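PDB 6YGA: N-alpha-acetyltransferase 35, NatC auxiliary subunit from Saccharomyces cerevisiae, which serves as the auxiliary subunit of the NatC N-terminal acetyltransferase, which acetylates the N-terminal methionine of the L-A virus Gag protein. Local coordinates for residues 255-261 and 295-301; 320-325 and 661-667; 648-652 and 668-672. One frame throughout, in Å; residues are numbered along the deposited sequence.

Interaction 1 of 3, residues 255-261 and 295-301; sequences NSVNGIF and TDYSGFI
Tyr297, in the turn just ahead of helix 298-311, packs against helix 245-260 through Asn258 and Val257, and against Phe261. Its CB lies 3.7 Å from Asn258 OD1, the oxygen that also takes the backbone N-H of Tyr297 (N to OD1 2.8 Å). That bond is nearly straight and meets a lone pair in the plane of the amide carbonyl. Beyond CG the ring has several neighbours. CD1 and CE1 are met by the CZ-CE2 edge of Phe261, with Tyr297 CE1 3.4 Å from Phe261 CZ; the pair is an offset edge-to-face stack, the planes at 72°. CD2 and CE2 lie beneath Val257 CG1, a CH-pi contact 3.8 Å from the ring centroid of Tyr297, while Phe300 CE2 lies over the opposite face, toward the rim. Val257 CG1 is anti to its own backbone N (chi1 173°), which brings that methyl over the ring. At the tip, OH leaves the two segments and hydrogen-bonds Asp94 on helix 85-104. Thr295 O, meanwhile, sits over the centre of the Phe261 ring. The chemistry is thus divided: one directed hydrogen bond to the Asn258 side-chain amide holds the turn's backbone, while aromatic and methyl contacts fix how the Tyr297 ring is turned.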
# COMPACT_ATOMS: atom_id res chain seq x y z
N ASN B 255 -25.12 2.99 15.21
CA ASN B 255 -25.96 1.81 15.39
C ASN B 255 -27.44 2.15 15.25
O ASN B 255 -28.20 1.37 14.68
CB ASN B 255 -25.68 1.16 16.75
CG ASN B 255 -24.54 0.16 16.70
OD1 ASN B 255 -24.39 -0.58 15.73
ND2 ASN B 255 -23.73 0.14 17.76
N SER B 256 -27.86 3.30 15.78
CA SER B 256 -29.26 3.68 15.69
C SER B 256 -29.67 3.93 14.24
O SER B 256 -30.78 3.57 13.83
CB SER B 256 -29.53 4.91 16.55
OG SER B 256 -29.19 4.68 17.90
N VAL B 257 -28.78 4.54 13.46
CA VAL B 257 -29.09 4.82 12.06
C VAL B 257 -29.22 3.52 11.27
O VAL B 257 -30.08 3.40 10.39
CB VAL B 257 -28.02 5.76 11.45
CG1 VAL B 257 -28.24 5.93 9.96
CG2 VAL B 257 -28.07 7.11 12.14
N ASN B 258 -28.38 2.53 11.58
CA ASN B 258 -28.42 1.27 10.85
C ASN B 258 -29.78 0.58 10.99
O ASN B 258 -30.30 0.01 10.03
CB ASN B 258 -27.30 0.34 11.31
CG ASN B 258 -25.94 0.77 10.78
OD1 ASN B 258 -25.84 1.44 9.75
ND2 ASN B 258 -24.88 0.37 11.48
N GLY B 259 -30.37 0.63 12.19
CA GLY B 259 -31.71 0.10 12.36
C GLY B 259 -32.78 0.92 11.67
O GLY B 259 -33.87 0.41 11.40
N ILE B 260 -32.48 2.19 11.37
CA ILE B 260 -33.45 3.06 10.71
C ILE B 260 -33.42 2.85 9.20
O ILE B 260 -34.46 2.99 8.54
CB ILE B 260 -33.17 4.53 11.09
CG1 ILE B 260 -33.43 4.76 12.58
CG2 ILE B 260 -34.03 5.47 10.29
CD1 ILE B 260 -33.30 6.22 13.00
N PHE B 261 -32.26 2.51 8.63
CA PHE B 261 -32.11 2.34 7.19
C PHE B 261 -33.18 1.46 6.54
O PHE B 261 -33.77 1.90 5.54
CB PHE B 261 -30.72 1.79 6.86
CG PHE B 261 -29.69 2.86 6.64
CD1 PHE B 261 -29.85 3.79 5.63
CD2 PHE B 261 -28.55 2.91 7.42
CE1 PHE B 261 -28.89 4.77 5.41
CE2 PHE B 261 -27.59 3.88 7.21
CZ PHE B 261 -27.77 4.81 6.20
N THR B 295 -23.87 0.88 2.10
CA THR B 295 -25.31 0.87 2.36
C THR B 295 -25.67 1.20 3.80
O THR B 295 -26.84 1.45 4.08
CB THR B 295 -25.91 -0.49 1.98
OG1 THR B 295 -25.44 -1.49 2.89
CG2 THR B 295 -25.52 -0.88 0.56
N ASP B 296 -24.70 1.19 4.72
CA ASP B 296 -24.97 1.46 6.13
C ASP B 296 -23.87 2.33 6.71
O ASP B 296 -22.92 2.72 6.02
CB ASP B 296 -25.13 0.14 6.92
CG ASP B 296 -23.87 -0.73 6.89
OD1 ASP B 296 -22.80 -0.26 6.45
OD2 ASP B 296 -23.97 -1.90 7.31
N TYR B 297 -23.99 2.64 8.00
CA TYR B 297 -23.01 3.44 8.72
C TYR B 297 -22.04 2.60 9.53
O TYR B 297 -21.41 3.12 10.45
CB TYR B 297 -23.71 4.44 9.64
CG TYR B 297 -24.32 5.65 8.94
CD1 TYR B 297 -24.55 5.65 7.58
CD2 TYR B 297 -24.65 6.78 9.67
CE1 TYR B 297 -25.10 6.76 6.95
CE2 TYR B 297 -25.20 7.88 9.06
CZ TYR B 297 -25.42 7.87 7.70
OH TYR B 297 -25.97 8.98 7.10
N SER B 298 -21.91 1.30 9.21
CA SER B 298 -21.01 0.44 9.97
C SER B 298 -19.56 0.88 9.88
O SER B 298 -18.77 0.56 10.77
CB SER B 298 -21.14 -1.01 9.49
OG SER B 298 -22.34 -1.60 9.95
N GLY B 299 -19.19 1.62 8.83
CA GLY B 299 -17.82 2.10 8.71
C GLY B 299 -17.43 3.06 9.81
O GLY B 299 -16.26 3.13 10.20
N PHE B 300 -18.40 3.83 10.32
CA PHE B 300 -18.12 4.73 11.44
C PHE B 300 -17.78 3.95 12.70
O PHE B 300 -16.96 4.39 13.51
CB PHE B 300 -19.31 5.66 11.68
CG PHE B 300 -19.48 6.72 10.63
CD1 PHE B 300 -18.40 7.50 10.24
CD2 PHE B 300 -20.71 6.93 10.03
CE1 PHE B 300 -18.56 8.49 9.27
CE2 PHE B 300 -20.87 7.91 9.07
CZ PHE B 300 -19.79 8.69 8.69
N ILE B 301 -18.41 2.78 12.88
CA ILE B 301 -18.12 1.94 14.04
C ILE B 301 -16.68 1.44 13.97
O ILE B 301 -15.94 1.47 14.96
CB ILE B 301 -19.12 0.77 14.12
CG1 ILE B 301 -20.55 1.30 14.22
CG2 ILE B 301 -18.80 -0.12 15.31
CD1 ILE B 301 -21.61 0.21 14.22

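Interaction 2 of 3, residues 320-325 and 661-667; sequences LETYQF and VTGTRLV
The guanidinium of Arg665 has Leu666 CD2 over one face, and at its edge, almost in plane, Glu321 OE2. The grip on the carboxylate is side-on and two-pronged: Arg665 NE bonds Glu321 OE2 at 2.9 Å, and Arg665 NH2 bonds Glu321 OE1 at the same length. The two flat groups are not coplanar, however, their planes standing 51° apart. NE meets OE2 from above the carboxylate plane, and NH2 reaches OE1 on its syn side but also tilted out of that plane. Glu317 N also bonds OE1 and Lys315 O takes NH2, so the salt bridge is tied to the chain leading into helix 319-328.

The amide of Gln324 works about one turn further along the helix, on much the same face. Its chain bends at chi2 (-79°) and carries NE2 to Thr662 O, 2.6 Å away, in the plane of both the amide and the carbonyl. Between these two polar grips Gly663 lies against the helix; its CA packs 3.9 Å from Leu320 CG, and its phi is positive, as suits glycine. Gly663 O receives a nearly straight CA-H...O contact from Glu321 CA (3.5 Å). A water bonded to Gly663 O, Glu321 O and Leu666 N bridges helix and loop.

Apolar groups fill in at the two ends: Leu320 CD2 touches Val661 CG1 at 3.8 Å, and the Phe325 ring meets Val667 CG1 and Leu666 CB obliquely. Asp655 receives the backbone N-H groups of Thr662 and Gly663, which ties them back to the start of the same connection. The arrangement is a helix-to-loop contact within the TPR-like helical region: the connection between helices 619-653 and 668-701, ending at Val667 as N-cap, packs against the much earlier helix 319-328.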
# COMPACT_ATOMS: atom_id res chain seq x y z
N LEU B 320 8.10 -2.56 27.24
CA LEU B 320 7.57 -3.82 26.72
C LEU B 320 6.09 -3.70 26.40
O LEU B 320 5.61 -4.36 25.46
CB LEU B 320 7.82 -4.94 27.73
CG LEU B 320 7.51 -6.36 27.28
CD1 LEU B 320 8.10 -6.63 25.91
CD2 LEU B 320 8.06 -7.36 28.29
N GLU B 321 5.35 -2.87 27.14
CA GLU B 321 3.93 -2.71 26.86
C GLU B 321 3.70 -1.93 25.56
O GLU B 321 2.78 -2.25 24.80
CB GLU B 321 3.24 -2.03 28.04
CG GLU B 321 3.04 -2.97 29.23
CD GLU B 321 2.37 -2.30 30.42
OE1 GLU B 321 2.25 -1.06 30.40
OE2 GLU B 321 1.97 -3.01 31.36
N THR B 322 4.53 -0.92 25.29
CA THR B 322 4.45 -0.24 24.00
C THR B 322 4.92 -1.16 22.87
O THR B 322 4.31 -1.17 21.79
CB THR B 322 5.29 1.04 24.01
OG1 THR B 322 6.66 0.73 24.31
CG2 THR B 322 4.76 2.03 25.03
N TYR B 323 5.99 -1.92 23.10
CA TYR B 323 6.52 -2.80 22.07
C TYR B 323 5.47 -3.83 21.64
O TYR B 323 5.23 -4.02 20.44
CB TYR B 323 7.79 -3.49 22.59
CG TYR B 323 8.41 -4.51 21.67
CD1 TYR B 323 9.33 -4.13 20.69
CD2 TYR B 323 8.11 -5.86 21.79
CE1 TYR B 323 9.91 -5.07 19.86
CE2 TYR B 323 8.69 -6.80 20.97
CZ TYR B 323 9.58 -6.40 20.00
OH TYR B 323 10.15 -7.35 19.17
N GLN B 324 4.82 -4.47 22.61
CA GLN B 324 3.79 -5.45 22.28
C GLN B 324 2.53 -4.79 21.73
O GLN B 324 1.81 -5.41 20.94
CB GLN B 324 3.45 -6.29 23.52
CG GLN B 324 4.59 -7.17 24.00
CD GLN B 324 4.75 -8.44 23.18
OE1 GLN B 324 4.74 -8.41 21.95
NE2 GLN B 324 4.91 -9.57 23.87
N PHE B 325 2.25 -3.55 22.12
CA PHE B 325 1.15 -2.82 21.50
C PHE B 325 1.42 -2.61 20.01
O PHE B 325 0.53 -2.81 19.18
CB PHE B 325 0.92 -1.48 22.20
CG PHE B 325 -0.20 -0.66 21.60
CD1 PHE B 325 0.05 0.22 20.56
CD2 PHE B 325 -1.49 -0.78 22.08
CE1 PHE B 325 -0.97 0.97 20.00
CE2 PHE B 325 -2.52 -0.03 21.53
CZ PHE B 325 -2.26 0.84 20.49
N VAL B 661 6.77 -13.12 31.42
CA VAL B 661 6.45 -11.71 31.26
C VAL B 661 6.26 -11.46 29.77
O VAL B 661 7.22 -11.58 28.99
CB VAL B 661 7.54 -10.79 31.84
CG1 VAL B 661 7.32 -9.35 31.42
CG2 VAL B 661 7.57 -10.90 33.35
N THR B 662 5.03 -11.14 29.37
CA THR B 662 4.69 -10.93 27.97
C THR B 662 4.42 -9.48 27.61
O THR B 662 4.51 -9.13 26.43
CB THR B 662 3.47 -11.77 27.57
OG1 THR B 662 2.32 -11.31 28.29
CG2 THR B 662 3.70 -13.24 27.89
N GLY B 663 4.08 -8.64 28.59
CA GLY B 663 3.84 -7.23 28.31
C GLY B 663 2.66 -6.96 27.41
O GLY B 663 2.62 -5.94 26.73
N THR B 664 1.67 -7.87 27.40
CA THR B 664 0.53 -7.78 26.51
C THR B 664 -0.69 -7.17 27.18
O THR B 664 -1.81 -7.35 26.69
CB THR B 664 0.18 -9.16 25.96
OG1 THR B 664 -0.05 -10.06 27.04
CG2 THR B 664 1.31 -9.69 25.09
N ARG B 665 -0.51 -6.43 28.28
CA ARG B 665 -1.65 -5.92 29.03
C ARG B 665 -2.54 -5.03 28.16
O ARG B 665 -3.77 -5.09 28.26
CB ARG B 665 -1.17 -5.15 30.26
CG ARG B 665 -2.29 -4.49 31.06
CD ARG B 665 -1.76 -3.85 32.34
NE ARG B 665 -0.84 -2.75 32.07
CZ ARG B 665 -1.19 -1.47 32.05
NH1 ARG B 665 -2.45 -1.12 32.29
NH2 ARG B 665 -0.29 -0.53 31.80
N LEU B 666 -1.94 -4.21 27.30
CA LEU B 666 -2.73 -3.30 26.48
C LEU B 666 -3.38 -3.98 25.29
O LEU B 666 -4.34 -3.44 24.74
CB LEU B 666 -1.85 -2.14 26.00
CG LEU B 666 -1.10 -1.35 27.07
CD1 LEU B 666 -0.41 -0.14 26.45
CD2 LEU B 666 -2.04 -0.92 28.19
N VAL B 667 -2.89 -5.14 24.87
CA VAL B 667 -3.42 -5.83 23.70
C VAL B 667 -3.75 -7.27 24.06
O VAL B 667 -3.50 -8.19 23.28
CB VAL B 667 -2.42 -5.77 22.53
CG1 VAL B 667 -2.38 -4.36 21.95
CG2 VAL B 667 -1.04 -6.19 22.99
O HOH W 1 0.84 -4.14 26.12

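Interaction 3 of 3, residues 648-652 and 668-672; sequences MQGIK and QELSL
Two consecutive helices of the TPR-like region, 619-653 and 668-701, form an antiparallel helical hairpin, and this contact joins the C-terminal end of the first to the first turn of the second. Their local axes run at 173° to each other and approach to 10.2 Å, a spacing that leaves room for side chains to interleave.

Ile651 and Leu672 sit at the middle. With CG1 of Ile651 beside the backbone N (chi1 -66°), the CG2 methyl falls anti to that N and points across the gap. There it meets Ser671 OG at 3.5 Å, as well as Gln668 CG and Leu672 CD2. Leu672 in turn pushes its CD2 branch in among the side chains of the first helix. On one side the methyl CE of Met648, here selenomethionine, comes to 4.0 Å from Leu672 CD2, its chain bent at chi3 (72°) to bring CE over; CE also touches the backbone O of Leu672. On another side the extended chain of Lys652 crosses Leu672 at about a right angle and lays its CG and CE methylenes against CD2, so that its aliphatic part joins the apolar contact.

Gln668 and Ile651 run alongside one another, pointing opposite ways. The straight chain of Gln668 takes NE2 beside Lys652 CA, 3.6 Å away. Deeper in, Ser671 OG has the backbone oxygens of Val667 and Gln668, at the start of its helix, as possible acceptors, even though Ile651 methyls press on it. Tyr675, one turn after Ser671, continues the contact along the hairpin by touching both Met648 and Ile651.

The chemistry implies a join held mainly by shape: branched methyls and methylenes fit together at this end of the hairpin, without a salt bridge between the two segments.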
# COMPACT_ATOMS: atom_id res chain seq x y z
N MSE B 648 -0.75 -18.63 26.29
CA MSE B 648 -2.08 -18.05 26.44
C MSE B 648 -2.48 -17.97 27.92
O MSE B 648 -3.06 -16.98 28.34
CB MSE B 648 -3.11 -18.86 25.64
CG MSE B 648 -2.90 -18.77 24.12
SE MSE B 648 -4.26 -19.69 23.04
CE MSE B 648 -5.75 -18.47 23.30
N GLN B 649 -2.14 -19.00 28.70
CA GLN B 649 -2.36 -18.93 30.14
C GLN B 649 -1.58 -17.77 30.75
O GLN B 649 -2.11 -17.02 31.59
CB GLN B 649 -1.95 -20.24 30.81
CG GLN B 649 -2.55 -21.50 30.20
CD GLN B 649 -4.07 -21.54 30.27
OE1 GLN B 649 -4.69 -20.82 31.05
NE2 GLN B 649 -4.67 -22.39 29.45
N GLY B 650 -0.32 -17.60 30.35
CA GLY B 650 0.48 -16.51 30.88
C GLY B 650 -0.10 -15.15 30.53
O GLY B 650 -0.09 -14.23 31.36
N ILE B 651 -0.61 -15.01 29.31
CA ILE B 651 -1.25 -13.76 28.91
C ILE B 651 -2.48 -13.48 29.77
O ILE B 651 -2.71 -12.35 30.21
CB ILE B 651 -1.60 -13.79 27.41
CG1 ILE B 651 -0.33 -13.85 26.56
CG2 ILE B 651 -2.42 -12.58 27.02
CD1 ILE B 651 -0.60 -13.99 25.08
N LYS B 652 -3.29 -14.51 30.03
CA LYS B 652 -4.48 -14.31 30.85
C LYS B 652 -4.11 -14.02 32.30
O LYS B 652 -4.77 -13.22 32.96
CB LYS B 652 -5.40 -15.53 30.77
CG LYS B 652 -5.85 -15.89 29.37
CD LYS B 652 -6.64 -17.19 29.38
CE LYS B 652 -6.93 -17.67 27.97
NZ LYS B 652 -7.67 -18.96 27.99
N GLN B 668 -4.34 -7.47 25.24
CA GLN B 668 -4.54 -8.82 25.75
C GLN B 668 -5.46 -9.63 24.84
O GLN B 668 -5.14 -10.76 24.47
CB GLN B 668 -5.10 -8.77 27.18
CG GLN B 668 -5.24 -10.13 27.83
CD GLN B 668 -5.89 -10.06 29.20
OE1 GLN B 668 -6.40 -9.01 29.60
NE2 GLN B 668 -5.89 -11.17 29.92
N GLU B 669 -6.60 -9.05 24.45
CA GLU B 669 -7.53 -9.77 23.59
C GLU B 669 -6.91 -10.07 22.23
O GLU B 669 -7.05 -11.18 21.70
CB GLU B 669 -8.82 -8.97 23.42
CG GLU B 669 -9.53 -8.58 24.71
CD GLU B 669 -9.19 -7.18 25.18
OE1 GLU B 669 -7.99 -6.83 25.20
OE2 GLU B 669 -10.12 -6.42 25.53
N LEU B 670 -6.20 -9.10 21.64
CA LEU B 670 -5.63 -9.30 20.31
C LEU B 670 -4.53 -10.34 20.33
O LEU B 670 -4.40 -11.13 19.39
CB LEU B 670 -5.11 -7.97 19.75
CG LEU B 670 -6.15 -6.90 19.41
CD1 LEU B 670 -5.53 -5.52 19.29
CD2 LEU B 670 -6.89 -7.26 18.13
N SER B 671 -3.72 -10.38 21.39
CA SER B 671 -2.66 -11.38 21.46
C SER B 671 -3.24 -12.78 21.66
O SER B 671 -2.72 -13.75 21.10
CB SER B 671 -1.66 -11.03 22.57
OG SER B 671 -2.28 -11.06 23.85
N LEU B 672 -4.31 -12.89 22.44
CA LEU B 672 -4.99 -14.18 22.57
C LEU B 672 -5.57 -14.61 21.23
O LEU B 672 -5.44 -15.78 20.83
CB LEU B 672 -6.10 -14.09 23.62
CG LEU B 672 -5.64 -14.00 25.08
CD1 LEU B 672 -6.82 -13.78 26.00
CD2 LEU B 672 -4.87 -15.26 25.47

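Interactions 2 and 3 belong together, their centres about 10 Å apart. The loop 661-667 of interaction 2 connects the two helices paired in interaction 3, and Thr664 touches both Ile651 and Ser671. Interaction 1 stands apart, its centre about 33 Å from that of interaction 2 and 31 Å from that of interaction 3, on earlier helices, although helix 298-311 is followed directly in the chain by 319-328. Interaction 2 is the buried one, and there charge, amide and water bonds hold a loop; the other two are partly buried. Interaction 1 combines aromatic packing with a single directed bond, whereas interaction 3 relies chiefly on aliphatic contact between helices.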